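Heat-inducible transcription repressor hrcA homolog (Thermotoga maritima, PDB 1STZ) probably represses class I heat shock genes, the grpE-dnaK-dnaJ and groELS operons, as a DNA-binding transcriptional regulator. Local coordinates at residues A[136-141]-A[229-234]; A[65-70]-A[80-85]; A[247-252]-A[284-289]. One frame throughout, in Å; residues are numbered along the deposited sequence.

In the fold
Along the chain interaction 2 comes first, then interaction 1, then interaction 3. Interaction 2 belongs to the N-terminal region, consistent with a winged-helix DNA-binding unit. Interactions 1 and 3 lie in the C-terminal domain, consistent with a GAF-like fold, and reach the same five-stranded antiparallel sheet, 1 pairing strands 134-138 and 231-234 at one side of it and 3 at the start of strand 287-296. Their centres are about 20 Å apart, those of 2 and 3 about 19 Å, and those of 1 and 2 about 34 Å. K310 NZ bridges 2 and 3, meeting D81 and the backbone of E285. This would tie the probable DNA-binding part to the region that meets a second subunit.

Interaction 1: residues A[136-141]-A[229-234]; sequences LIERPN and ERYLDA
I137 faces L232 and E138 faces Y231 where strands 134-138 and 231-234 run antiparallel. Strand 231-234 lies at one side of the five-stranded sheet of the C-terminal domain. I137 and L232 form the hydrogen-bonded pair: I137 N reaches L232 O at 2.9 Å, and L232 N bonds back to I137 O. R139 N bonds to R230 O just past the strand ends. Two arginines then each reach a backbone carbonyl of the other segment. R230 bends at chi2 and chi3 and comes end-on to R139 O. Its NH1 is 2.8 Å and its NH2 3.1 Å from R139 O, which lies in the guanidinium plane. This double grip would fix the group's rotation. E138 crosses one guanidinium face. Its OE2 lies over the centre, in a long salt bridge to R230 NH2 with no N-H aimed at it. E138 OE1 accepts from S303 N of strand 299-309. CG of E138 is anti to the backbone N (chi1 -161°), and the extended chain passes Y231, with E138 CB 3.6 Å from Y231 CE2. The E138 carboxylate and Y231 ring planes are only 3° apart. Helix 260-266 packs on the sheet face that carries L136, E138 and Y231, and Y231 OH bonds to its Q260. I137 and L232 point to the other face, toward helix 116-131. R139 NH2 forms a salt bridge with E117 of that helix, while L232 CB sits 3.6 Å from that NH2, over one guanidinium face. R139 NH1 bonds to E229 O at 2.8 Å, from above the carbonyl plane.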
loop_
_atom_site.group_PDB
_atom_site.type_symbol
_atom_site.label_atom_id
_atom_site.label_comp_id
_atom_site.label_asym_id
_atom_site.label_seq_id
_atom_site.Cartn_x
_atom_site.Cartn_y
_atom_site.Cartn_z
ATOM N N LEU A 136 -19.331 5.665 6.932
ATOM C CA LEU A 136 -20.475 4.835 6.556
ATOM C C LEU A 136 -20.571 4.837 5.046
ATOM O O LEU A 136 -20.550 5.902 4.436
ATOM C CB LEU A 136 -21.777 5.381 7.124
ATOM C CG LEU A 136 -21.930 5.433 8.632
ATOM C CD1 LEU A 136 -23.307 5.965 8.943
ATOM C CD2 LEU A 136 -21.716 4.088 9.329
ATOM N N ILE A 137 -20.629 3.653 4.443
ATOM C CA ILE A 137 -20.927 3.502 3.023
ATOM C C ILE A 137 -22.239 2.735 2.883
ATOM O O ILE A 137 -22.349 1.602 3.334
ATOM C CB ILE A 137 -19.820 2.732 2.296
ATOM C CG1 ILE A 137 -18.469 3.436 2.485
ATOM C CG2 ILE A 137 -20.150 2.597 0.802
ATOM C CD1 ILE A 137 -17.344 2.829 1.712
ATOM N N GLU A 138 -23.216 3.359 2.240
ATOM C CA GLU A 138 -24.453 2.709 1.881
ATOM C C GLU A 138 -24.204 1.624 0.800
ATOM O O GLU A 138 -23.733 1.945 -0.289
ATOM C CB GLU A 138 -25.435 3.759 1.385
ATOM C CG GLU A 138 -26.882 3.323 1.399
ATOM C CD GLU A 138 -27.835 4.391 0.902
ATOM O OE1 GLU A 138 -27.413 5.314 0.157
ATOM O OE2 GLU A 138 -29.036 4.294 1.239
ATOM N N ARG A 139 -24.503 0.360 1.125
ATOM C CA ARG A 139 -24.448 -0.759 0.182
ATOM C C ARG A 139 -25.521 -0.602 -0.906
ATOM O O ARG A 139 -26.540 0.039 -0.693
ATOM C CB ARG A 139 -24.656 -2.104 0.912
ATOM C CG ARG A 139 -23.611 -2.417 1.959
ATOM C CD ARG A 139 -23.749 -3.795 2.605
ATOM N NE ARG A 139 -22.522 -4.192 3.297
ATOM C CZ ARG A 139 -22.266 -4.064 4.600
ATOM N NH1 ARG A 139 -23.130 -3.511 5.446
ATOM N NH2 ARG A 139 -21.103 -4.491 5.071
ATOM N N PRO A 140 -25.325 -1.200 -2.071
ATOM C CA PRO A 140 -26.350 -1.119 -3.112
ATOM C C PRO A 140 -27.681 -1.666 -2.576
ATOM O O PRO A 140 -27.697 -2.647 -1.828
ATOM C CB PRO A 140 -25.788 -2.014 -4.222
ATOM C CG PRO A 140 -24.333 -2.029 -3.974
ATOM C CD PRO A 140 -24.182 -2.029 -2.489
ATOM N N ASN A 141 -28.779 -1.010 -2.929
ATOM C CA ASN A 141 -30.095 -1.400 -2.443
ATOM C C ASN A 141 -30.473 -2.759 -3.023
ATOM O O ASN A 141 -30.402 -2.957 -4.225
ATOM C CB ASN A 141 -31.122 -0.333 -2.823
ATOM C CG ASN A 141 -32.405 -0.408 -1.997
ATOM O OD1 ASN A 141 -32.899 -1.498 -1.656
ATOM N ND2 ASN A 141 -32.959 0.761 -1.678
ATOM N N GLU A 229 -26.030 -5.409 7.227
ATOM C CA GLU A 229 -26.377 -4.053 7.591
ATOM C C GLU A 229 -26.499 -3.231 6.285
ATOM O O GLU A 229 -25.896 -3.569 5.255
ATOM C CB GLU A 229 -25.301 -3.485 8.535
ATOM C CG GLU A 229 -25.182 -4.218 9.881
ATOM C CD GLU A 229 -24.031 -3.733 10.758
ATOM O OE1 GLU A 229 -23.559 -4.531 11.593
ATOM O OE2 GLU A 229 -23.597 -2.548 10.648
ATOM N N ARG A 230 -27.325 -2.194 6.300
ATOM C CA ARG A 230 -27.508 -1.380 5.101
ATOM C C ARG A 230 -26.254 -0.534 4.848
ATOM O O ARG A 230 -25.959 -0.198 3.720
ATOM C CB ARG A 230 -28.756 -0.495 5.200
ATOM C CG ARG A 230 -29.746 -0.724 4.049
ATOM C CD ARG A 230 -30.273 0.548 3.458
ATOM N NE ARG A 230 -30.327 0.647 2.002
ATOM C CZ ARG A 230 -29.298 0.563 1.180
ATOM N NH1 ARG A 230 -28.073 0.304 1.619
ATOM N NH2 ARG A 230 -29.517 0.713 -0.113
ATOM N N TYR A 231 -25.537 -0.205 5.911
ATOM C CA TYR A 231 -24.296 0.552 5.817
ATOM C C TYR A 231 -23.140 -0.275 6.318
ATOM O O TYR A 231 -23.266 -0.930 7.332
ATOM C CB TYR A 231 -24.376 1.828 6.658
ATOM C CG TYR A 231 -25.384 2.808 6.130
ATOM C CD1 TYR A 231 -26.723 2.714 6.494
ATOM C CD2 TYR A 231 -25.005 3.829 5.278
ATOM C CE1 TYR A 231 -27.659 3.604 6.009
ATOM C CE2 TYR A 231 -25.951 4.737 4.770
ATOM C CZ TYR A 231 -27.273 4.615 5.146
ATOM O OH TYR A 231 -28.225 5.488 4.665
ATOM N N LEU A 232 -22.028 -0.236 5.589
ATOM C CA LEU A 232 -20.729 -0.713 6.064
ATOM C C LEU A 232 -20.042 0.415 6.825
ATOM O O LEU A 232 -19.876 1.506 6.273
ATOM C CB LEU A 232 -19.842 -1.079 4.874
ATOM C CG LEU A 232 -18.378 -1.432 5.199
ATOM C CD1 LEU A 232 -17.872 -2.523 4.270
ATOM C CD2 LEU A 232 -17.432 -0.213 5.127
ATOM N N ASP A 233 -19.621 0.165 8.058
ATOM C CA ASP A 233 -18.928 1.182 8.849
ATOM C C ASP A 233 -17.456 0.817 9.071
ATOM O O ASP A 233 -17.086 -0.343 9.071
ATOM C CB ASP A 233 -19.635 1.415 10.188
ATOM C CG ASP A 233 -19.670 0.190 11.051
ATOM O OD1 ASP A 233 -20.423 -0.755 10.717
ATOM O OD2 ASP A 233 -18.976 0.063 12.083
ATOM N N ALA A 234 -16.626 1.821 9.269
ATOM C CA ALA A 234 -15.213 1.592 9.590
ATOM C C ALA A 234 -14.636 2.810 10.309
ATOM O O ALA A 234 -15.115 3.914 10.114
ATOM C CB ALA A 234 -14.435 1.326 8.310
HETATM O O HOH W 1 -33.105 -1.087 1.178
#

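Interaction 2: residues A[65-70]-A[80-85]; sequences LGYIYQ and TDKGLR
T80, the N-cap of helix 81-94, meets G66 and Y67 in the turn after helix 52-64, in what is consistent with a winged-helix domain. The tight part is here. T80 OG1 donates to G66 O at 2.6 Å, in the carbonyl plane and on a lone pair. T80 OG1 also accepts the capping bond from G83 N at 3.2 Å. T80 N bonds to Y67 O, and G83 CA lies 3.4 Å from Y67 O, where a side chain on G83 would clash. G66 has positive phi and closes helix 52-64 in a Schellman motif.

The looser side is a single long chain and a water. K82, extended throughout, lies over one face of the Y67 ring in CH-pi and cation-pi contact, NZ 4.4 Å from the centroid. K82 NZ donates to L65 O at 2.8 Å. A water beside Y67 OH accepts only weakly from NZ. Cutting K82 back to an alanine would probably leave L65 O without this donor and take the lysine chain from the Y67 ring face.

Around this contact, Y67 and I68 pack on L23 of helix 17-33 and L62 of helix 52-64, while Y69 pairs with I78 of strand 78-79.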
loop_
_atom_site.group_PDB
_atom_site.type_symbol
_atom_site.label_atom_id
_atom_site.label_comp_id
_atom_site.label_asym_id
_atom_site.label_seq_id
_atom_site.Cartn_x
_atom_site.Cartn_y
_atom_site.Cartn_z
ATOM N N LEU A 65 -17.268 39.929 13.769
ATOM C CA LEU A 65 -17.995 39.355 12.636
ATOM C C LEU A 65 -18.335 37.878 12.835
ATOM O O LEU A 65 -18.973 37.269 11.980
ATOM C CB LEU A 65 -17.198 39.532 11.349
ATOM C CG LEU A 65 -16.953 40.984 10.934
ATOM C CD1 LEU A 65 -16.100 41.009 9.672
ATOM C CD2 LEU A 65 -18.257 41.730 10.725
ATOM N N GLY A 66 -17.910 37.313 13.961
ATOM C CA GLY A 66 -18.332 35.983 14.384
ATOM C C GLY A 66 -17.492 34.825 13.883
ATOM O O GLY A 66 -17.951 33.689 13.926
ATOM N N TYR A 67 -16.280 35.107 13.409
ATOM C CA TYR A 67 -15.376 34.093 12.858
ATOM C C TYR A 67 -14.600 33.336 13.929
ATOM O O TYR A 67 -14.163 32.204 13.693
ATOM C CB TYR A 67 -14.383 34.735 11.878
ATOM C CG TYR A 67 -15.015 35.143 10.564
ATOM C CD1 TYR A 67 -15.188 36.480 10.225
ATOM C CD2 TYR A 67 -15.464 34.180 9.673
ATOM C CE1 TYR A 67 -15.777 36.837 9.020
ATOM C CE2 TYR A 67 -16.053 34.532 8.467
ATOM C CZ TYR A 67 -16.204 35.846 8.149
ATOM O OH TYR A 67 -16.797 36.163 6.957
ATOM N N ILE A 68 -14.425 33.971 15.092
ATOM C CA ILE A 68 -13.657 33.416 16.205
ATOM C C ILE A 68 -14.249 33.837 17.548
ATOM O O ILE A 68 -14.964 34.831 17.633
ATOM C CB ILE A 68 -12.196 33.877 16.131
ATOM C CG1 ILE A 68 -12.086 35.407 16.232
ATOM C CG2 ILE A 68 -11.534 33.381 14.851
ATOM C CD1 ILE A 68 -10.636 35.917 16.322
ATOM N N TYR A 69 -13.929 33.095 18.602
ATOM C CA TYR A 69 -14.330 33.465 19.958
ATOM C C TYR A 69 -13.195 33.329 20.970
ATOM O O TYR A 69 -12.201 32.691 20.713
ATOM C CB TYR A 69 -15.552 32.646 20.412
ATOM C CG TYR A 69 -15.298 31.204 20.796
ATOM C CD1 TYR A 69 -15.120 30.837 22.118
ATOM C CD2 TYR A 69 -15.282 30.192 19.830
ATOM C CE1 TYR A 69 -14.908 29.502 22.472
ATOM C CE2 TYR A 69 -15.074 28.857 20.175
ATOM C CZ TYR A 69 -14.891 28.527 21.486
ATOM O OH TYR A 69 -14.684 27.225 21.817
ATOM N N GLN A 70 -13.395 33.923 22.139
ATOM C CA GLN A 70 -12.429 33.888 23.223
ATOM C C GLN A 70 -12.934 32.937 24.314
ATOM O O GLN A 70 -13.908 33.250 24.990
ATOM C CB GLN A 70 -12.236 35.297 23.784
ATOM C CG GLN A 70 -11.276 35.357 24.943
ATOM C CD GLN A 70 -11.182 36.722 25.585
ATOM O OE1 GLN A 70 -10.118 37.100 26.055
ATOM N NE2 GLN A 70 -12.293 37.454 25.628
ATOM N N THR A 80 -14.928 29.765 15.252
ATOM C CA THR A 80 -16.314 29.323 15.284
ATOM C C THR A 80 -16.584 28.433 14.105
ATOM O O THR A 80 -15.707 28.220 13.282
ATOM C CB THR A 80 -17.248 30.541 15.227
ATOM O OG1 THR A 80 -17.081 31.202 13.978
ATOM C CG2 THR A 80 -16.879 31.586 16.293
ATOM N N ASP A 81 -17.796 27.909 14.004
ATOM C CA ASP A 81 -18.192 27.143 12.812
ATOM C C ASP A 81 -18.093 28.007 11.560
ATOM O O ASP A 81 -17.760 27.514 10.490
ATOM C CB ASP A 81 -19.605 26.578 12.949
ATOM C CG ASP A 81 -19.694 25.479 13.991
ATOM O OD1 ASP A 81 -18.628 24.962 14.400
ATOM O OD2 ASP A 81 -20.769 25.072 14.476
ATOM N N LYS A 82 -18.365 29.302 11.699
ATOM C CA LYS A 82 -18.233 30.227 10.583
ATOM C C LYS A 82 -16.769 30.344 10.137
ATOM O O LYS A 82 -16.467 30.346 8.953
ATOM C CB LYS A 82 -18.808 31.592 10.954
ATOM C CG LYS A 82 -18.953 32.518 9.777
ATOM C CD LYS A 82 -19.334 33.891 10.239
ATOM C CE LYS A 82 -19.659 34.809 9.084
ATOM N NZ LYS A 82 -19.926 36.181 9.601
ATOM N N GLY A 83 -15.861 30.422 11.098
ATOM C CA GLY A 83 -14.443 30.463 10.792
ATOM C C GLY A 83 -13.919 29.190 10.184
ATOM O O GLY A 83 -13.060 29.227 9.313
ATOM N N LEU A 84 -14.424 28.055 10.636
ATOM C CA LEU A 84 -14.060 26.784 10.017
ATOM C C LEU A 84 -14.541 26.710 8.569
ATOM O O LEU A 84 -13.817 26.229 7.722
ATOM C CB LEU A 84 -14.589 25.600 10.820
ATOM C CG LEU A 84 -13.972 25.485 12.203
ATOM C CD1 LEU A 84 -14.747 24.432 13.022
ATOM C CD2 LEU A 84 -12.504 25.134 12.117
ATOM N N ARG A 85 -15.754 27.188 8.302
ATOM C CA ARG A 85 -16.311 27.226 6.949
ATOM C C ARG A 85 -15.480 28.140 6.075
ATOM O O ARG A 85 -15.177 27.795 4.952
ATOM C CB ARG A 85 -17.769 27.679 6.976
ATOM C CG ARG A 85 -18.425 28.062 5.635
ATOM C CD ARG A 85 -18.408 27.023 4.527
ATOM N NE ARG A 85 -19.149 25.816 4.871
ATOM C CZ ARG A 85 -19.305 24.776 4.069
ATOM N NH1 ARG A 85 -18.801 24.763 2.839
ATOM N NH2 ARG A 85 -20.000 23.743 4.489
HETATM O O HOH W 2 -18.836 38.443 7.422
#

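Interaction 3: residues A[247-252]-A[284-289]; sequences LEDIRN and LEKFAV
Helix 247-256 passes a type I turn, L284 to F287, that leads into strand 287-296 of the five-stranded sheet of the C-terminal domain, the closest CA atoms being those of D249 and L284 at 6.6 Å. D249 supplies most of the helix side of the contact. Its CB points at the turn, and its carboxylate crosses the K286 chain at about a right angle. Bends at chi2, chi3 and chi4 curl the K286 chain round the acid and bring NZ back to it. CG of K286 comes within 3.2 Å of D249 OD1, and NZ ends 2.6 Å from D249 OD2. K286 NZ meets D249 OD2 on its syn side, 17° out of the carboxylate plane, in a salt bridge. Each end has a second partner: D249 OD2 accepts from T246 N, and K286 NZ donates to T244 O. The acid is buried, and these bonds would probably steady its charge. F287 comes in by its rim. Its CE1 lies 3.5 Å from D249 O, with the backbone carbonyl near the ring plane. L284 packs CD2 against N252 O, at 3.9 Å. Elsewhere on the helix, R251 NE bonds to L240 O of the second subunit, and I250 packs on L240 of that subunit, so this helix lies between the turn before strand 287-296 and the second subunit. On the turn side a water links the two segments, donating to D249 OD1 at 2.9 Å and accepting from K286 N at 3.1 Å.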
loop_
_atom_site.group_PDB
_atom_site.type_symbol
_atom_site.label_atom_id
_atom_site.label_comp_id
_atom_site.label_asym_id
_atom_site.label_seq_id
_atom_site.Cartn_x
_atom_site.Cartn_y
_atom_site.Cartn_z
ATOM N N LEU A 247 -17.087 11.060 25.044
ATOM C CA LEU A 247 -17.877 9.838 25.049
ATOM C C LEU A 247 -19.305 10.122 24.610
ATOM O O LEU A 247 -19.861 9.388 23.801
ATOM C CB LEU A 247 -17.887 9.222 26.446
ATOM C CG LEU A 247 -17.919 7.709 26.597
ATOM C CD1 LEU A 247 -18.238 7.321 28.044
ATOM C CD2 LEU A 247 -18.892 7.070 25.656
ATOM N N GLU A 248 -19.892 11.190 25.137
ATOM C CA GLU A 248 -21.247 11.578 24.741
ATOM C C GLU A 248 -21.349 11.978 23.264
ATOM O O GLU A 248 -22.304 11.603 22.607
ATOM C CB GLU A 248 -21.819 12.691 25.657
ATOM C CG GLU A 248 -23.260 12.434 26.125
ATOM C CD GLU A 248 -23.378 11.607 27.400
ATOM O OE1 GLU A 248 -23.509 10.346 27.312
ATOM O OE2 GLU A 248 -23.379 12.228 28.511
ATOM N N ASP A 249 -20.384 12.721 22.730
ATOM C CA ASP A 249 -20.396 13.028 21.306
ATOM C C ASP A 249 -20.486 11.734 20.503
ATOM O O ASP A 249 -21.271 11.642 19.560
ATOM C CB ASP A 249 -19.138 13.766 20.846
ATOM C CG ASP A 249 -19.013 15.180 21.425
ATOM O OD1 ASP A 249 -20.053 15.859 21.663
ATOM O OD2 ASP A 249 -17.886 15.696 21.648
ATOM N N ILE A 250 -19.685 10.748 20.889
ATOM C CA ILE A 250 -19.589 9.509 20.142
ATOM C C ILE A 250 -20.860 8.656 20.239
ATOM O O ILE A 250 -21.341 8.150 19.219
ATOM C CB ILE A 250 -18.338 8.707 20.560
ATOM C CG1 ILE A 250 -17.072 9.496 20.196
ATOM C CG2 ILE A 250 -18.302 7.367 19.835
ATOM C CD1 ILE A 250 -15.808 8.998 20.877
ATOM N N ARG A 251 -21.395 8.510 21.437
ATOM C CA ARG A 251 -22.695 7.867 21.626
ATOM C C ARG A 251 -23.751 8.587 20.784
ATOM O O ARG A 251 -24.550 7.947 20.129
ATOM C CB ARG A 251 -23.126 7.897 23.078
ATOM C CG ARG A 251 -22.362 6.980 23.987
ATOM C CD ARG A 251 -22.654 7.230 25.446
ATOM N NE ARG A 251 -22.114 6.180 26.288
ATOM C CZ ARG A 251 -21.922 6.291 27.594
ATOM N NH1 ARG A 251 -22.256 7.391 28.251
ATOM N NH2 ARG A 251 -21.421 5.270 28.269
ATOM N N ASN A 252 -23.731 9.917 20.782
ATOM C CA ASN A 252 -24.715 10.685 20.000
ATOM C C ASN A 252 -24.612 10.358 18.524
ATOM O O ASN A 252 -25.613 10.207 17.858
ATOM C CB ASN A 252 -24.571 12.194 20.203
ATOM C CG ASN A 252 -25.029 12.644 21.579
ATOM O OD1 ASN A 252 -25.811 11.967 22.232
ATOM N ND2 ASN A 252 -24.535 13.803 22.020
ATOM N N LEU A 284 -24.730 16.629 17.510
ATOM C CA LEU A 284 -23.627 16.374 16.607
ATOM C C LEU A 284 -22.791 17.629 16.273
ATOM O O LEU A 284 -21.987 17.609 15.345
ATOM C CB LEU A 284 -24.174 15.720 15.335
ATOM C CG LEU A 284 -25.042 14.457 15.534
ATOM C CD1 LEU A 284 -25.707 14.038 14.256
ATOM C CD2 LEU A 284 -24.191 13.307 16.071
ATOM N N GLU A 285 -22.912 18.670 17.090
ATOM C CA GLU A 285 -22.244 19.968 16.854
ATOM C C GLU A 285 -20.728 19.915 16.827
ATOM O O GLU A 285 -20.108 20.810 16.265
ATOM C CB GLU A 285 -22.628 20.998 17.931
ATOM C CG GLU A 285 -23.802 21.881 17.593
ATOM C CD GLU A 285 -23.899 23.116 18.505
ATOM O OE1 GLU A 285 -23.870 22.954 19.756
ATOM O OE2 GLU A 285 -24.000 24.248 17.967
ATOM N N LYS A 286 -20.142 18.898 17.454
ATOM C CA LYS A 286 -18.678 18.715 17.496
ATOM C C LYS A 286 -18.060 18.132 16.241
ATOM O O LYS A 286 -16.834 18.092 16.132
ATOM C CB LYS A 286 -18.279 17.807 18.653
ATOM C CG LYS A 286 -18.751 18.319 19.992
ATOM C CD LYS A 286 -17.869 19.404 20.528
ATOM C CE LYS A 286 -17.250 18.944 21.846
ATOM N NZ LYS A 286 -16.311 17.821 21.656
ATOM N N PHE A 287 -18.899 17.682 15.304
ATOM C CA PHE A 287 -18.466 16.952 14.096
ATOM C C PHE A 287 -18.501 17.804 12.835
ATOM O O PHE A 287 -19.145 18.852 12.800
ATOM C CB PHE A 287 -19.402 15.760 13.872
ATOM C CG PHE A 287 -19.310 14.714 14.943
ATOM C CD1 PHE A 287 -20.191 14.718 16.026
ATOM C CD2 PHE A 287 -18.350 13.732 14.878
ATOM C CE1 PHE A 287 -20.107 13.760 17.017
ATOM C CE2 PHE A 287 -18.255 12.756 15.894
ATOM C CZ PHE A 287 -19.134 12.765 16.937
ATOM N N ALA A 288 -17.762 17.344 11.831
ATOM C CA ALA A 288 -17.954 17.679 10.435
ATOM C C ALA A 288 -18.265 16.364 9.683
ATOM O O ALA A 288 -17.736 15.287 10.036
ATOM C CB ALA A 288 -16.713 18.309 9.886
ATOM N N VAL A 289 -19.126 16.441 8.674
ATOM C CA VAL A 289 -19.398 15.302 7.789
ATOM C C VAL A 289 -19.166 15.650 6.340
ATOM O O VAL A 289 -19.751 16.592 5.846
ATOM C CB VAL A 289 -20.880 14.881 7.763
ATOM C CG1 VAL A 289 -21.001 13.369 7.515
ATOM C CG2 VAL A 289 -21.628 15.371 8.925
HETATM O O HOH W 3 -21.452 16.842 19.351
#